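Local coordinates for heterokaryon incompatibility protein S (Podospora anserina, PDB 2WVO) that drives heterokaryon incompatibility in a filamentous fungus, triggering a lethal reaction when it meets the prion form of its incompatible counterpart in fused cells, at residues C24-Q29 and R128-V133. Numbering follows the deposited sequence.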
loop_
_atom_site.group_PDB
_atom_site.type_symbol
_atom_site.label_atom_id
_atom_site.label_comp_id
_atom_site.label_asym_id
_atom_site.label_seq_id
_atom_site.Cartn_x
_atom_site.Cartn_y
_atom_site.Cartn_z
ATOM N N CYS A 24 9.335 14.390 0.574
ATOM C CA CYS A 24 8.599 13.681 -0.483
ATOM C C CYS A 24 7.362 14.422 -1.005
ATOM O O CYS A 24 6.951 14.218 -2.152
ATOM C CB CYS A 24 8.156 12.304 0.005
ATOM S SG CYS A 24 9.411 11.035 -0.088
ATOM N N PHE A 25 6.779 15.272 -0.164
ATOM C CA PHE A 25 5.566 16.003 -0.505
ATOM C C PHE A 25 5.831 17.172 -1.465
ATOM O O PHE A 25 4.953 17.564 -2.229
ATOM C CB PHE A 25 4.904 16.526 0.761
ATOM C CG PHE A 25 4.137 15.493 1.541
ATOM C CD1 PHE A 25 4.746 14.786 2.579
ATOM C CD2 PHE A 25 2.786 15.267 1.280
ATOM C CE1 PHE A 25 4.027 13.852 3.328
ATOM C CE2 PHE A 25 2.052 14.338 2.022
ATOM C CZ PHE A 25 2.672 13.625 3.051
ATOM N N GLU A 26 7.050 17.695 -1.435
ATOM C CA GLU A 26 7.402 18.932 -2.129
ATOM C C GLU A 26 7.120 18.918 -3.628
ATOM O O GLU A 26 6.509 19.851 -4.159
ATOM C CB GLU A 26 8.879 19.258 -1.906
ATOM C CG GLU A 26 9.159 20.728 -1.647
ATOM C CD GLU A 26 8.860 21.140 -0.192
ATOM O OE1 GLU A 26 8.221 22.208 -0.012
ATOM O OE2 GLU A 26 9.261 20.404 0.763
ATOM N N TYR A 27 7.565 17.870 -4.313
ATOM C CA TYR A 27 7.456 17.846 -5.763
ATOM C C TYR A 27 6.439 16.842 -6.306
ATOM O O TYR A 27 6.601 16.326 -7.407
ATOM C CB TYR A 27 8.839 17.681 -6.419
ATOM C CG TYR A 27 9.801 18.805 -6.066
ATOM C CD1 TYR A 27 9.648 20.086 -6.624
ATOM C CD2 TYR A 27 10.853 18.594 -5.160
ATOM C CE1 TYR A 27 10.516 21.128 -6.283
ATOM C CE2 TYR A 27 11.726 19.632 -4.814
ATOM C CZ TYR A 27 11.550 20.894 -5.385
ATOM O OH TYR A 27 12.414 21.922 -5.059
ATOM N N VAL A 28 5.383 16.568 -5.547
ATOM C CA VAL A 28 4.250 15.891 -6.161
ATOM C C VAL A 28 3.310 16.904 -6.841
ATOM O O VAL A 28 3.022 17.976 -6.298
ATOM C CB VAL A 28 3.563 14.780 -5.275
ATOM C CG1 VAL A 28 4.171 14.676 -3.886
ATOM C CG2 VAL A 28 2.052 14.905 -5.267
ATOM N N GLN A 29 2.912 16.568 -8.067
ATOM C CA GLN A 29 2.031 17.396 -8.885
ATOM C C GLN A 29 0.669 16.714 -8.977
ATOM O O GLN A 29 0.583 15.490 -8.873
ATOM C CB GLN A 29 2.614 17.560 -10.289
ATOM C CG GLN A 29 4.052 18.072 -10.334
ATOM C CD GLN A 29 4.687 17.934 -11.712
ATOM O OE1 GLN A 29 5.369 18.842 -12.176
ATOM N NE2 GLN A 29 4.474 16.795 -12.369
ATOM N N ARG A 128 0.553 29.152 3.226
ATOM C CA ARG A 128 0.622 29.145 4.686
ATOM C C ARG A 128 0.987 27.772 5.262
ATOM O O ARG A 128 1.767 27.687 6.211
ATOM C CB ARG A 128 -0.699 29.672 5.272
ATOM C CG ARG A 128 -0.828 29.624 6.786
ATOM C CD ARG A 128 -2.129 30.262 7.237
ATOM N NE ARG A 128 -1.976 31.684 7.559
ATOM C CZ ARG A 128 -2.217 32.683 6.711
ATOM N NH1 ARG A 128 -2.625 32.427 5.471
ATOM N NH2 ARG A 128 -2.040 33.938 7.100
ATOM N N LEU A 129 0.422 26.713 4.688
ATOM C CA LEU A 129 0.730 25.341 5.099
ATOM C C LEU A 129 2.150 24.896 4.699
ATOM O O LEU A 129 2.835 24.235 5.485
ATOM C CB LEU A 129 -0.334 24.362 4.581
ATOM C CG LEU A 129 -1.484 23.918 5.513
ATOM C CD1 LEU A 129 -1.849 24.936 6.577
ATOM C CD2 LEU A 129 -2.723 23.512 4.724
ATOM N N LYS A 130 2.577 25.255 3.485
ATOM C CA LYS A 130 3.954 25.006 3.030
ATOM C C LYS A 130 4.987 25.712 3.921
ATOM O O LYS A 130 5.929 25.074 4.392
ATOM C CB LYS A 130 4.144 25.402 1.550
ATOM C CG LYS A 130 4.165 24.227 0.538
ATOM C CD LYS A 130 4.655 24.694 -0.851
ATOM C CE LYS A 130 5.631 23.712 -1.513
ATOM N NZ LYS A 130 5.005 22.451 -2.104
ATOM N N ASP A 131 4.797 27.017 4.152
ATOM C CA ASP A 131 5.713 27.839 4.977
ATOM C C ASP A 131 5.830 27.360 6.424
ATOM O O ASP A 131 6.916 27.355 7.001
ATOM C CB ASP A 131 5.292 29.315 4.964
ATOM C CG ASP A 131 5.528 29.985 3.621
ATOM O OD1 ASP A 131 5.284 31.208 3.522
ATOM O OD2 ASP A 131 5.949 29.301 2.662
ATOM N N LEU A 132 4.696 26.974 6.993
ATOM C CA LEU A 132 4.614 26.397 8.329
ATOM C C LEU A 132 5.540 25.177 8.532
ATOM O O LEU A 132 6.248 25.105 9.536
ATOM C CB LEU A 132 3.151 26.049 8.617
ATOM C CG LEU A 132 2.631 25.299 9.840
ATOM C CD1 LEU A 132 2.914 26.063 11.136
ATOM C CD2 LEU A 132 1.127 25.127 9.646
ATOM N N VAL A 133 5.545 24.228 7.590
ATOM C CA VAL A 133 6.462 23.080 7.711
ATOM C C VAL A 133 7.924 23.426 7.366
ATOM O O VAL A 133 8.836 22.865 7.951
ATOM C CB VAL A 133 5.964 21.753 7.016
ATOM C CG1 VAL A 133 4.441 21.722 6.873
ATOM C CG2 VAL A 133 6.650 21.519 5.698
HETATM O O HOH W 1 7.095 23.148 3.017
#
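Glu26 and Lys130 form a long salt bridge at the surface of the globular domain, tying the turn between helix 14-23 and strand 28-30 to the C-terminal half of helix 120-136. Glu26 lies within a type I beta turn running from Phe25 to Val28, and its CA stands 8.7 Å from the CA of Lys130, so side chains and one water span the gap. Bends at chi3 and chi4 of Lys130 (chi4 76°) turn its NZ to 3.8 Å from Glu26 OE1, while its CE comes nearer, 3.4 Å from the same OE1. Lys130 NZ also lies 3.6 Å from the backbone O of Glu26, without a hydrogen bond to either oxygen. A bridging water donates to Lys130 O at 2.6 Å, and more weakly to Glu26 OE1 at 3.4 Å, linking the carboxylate to the helix backbone. The other carboxylate oxygen, OE2, forms a salt bridge with Lys49 of helix 38-59, the helix that Phe25 and Val133 both touch. Glu26 thus serves two lysines with its two oxygens, a pairing that probably favours its ionised form; the reach to the Lys130 ammonium is long and the separate water link weak, which suggests a loose electrostatic tie between turn and helix.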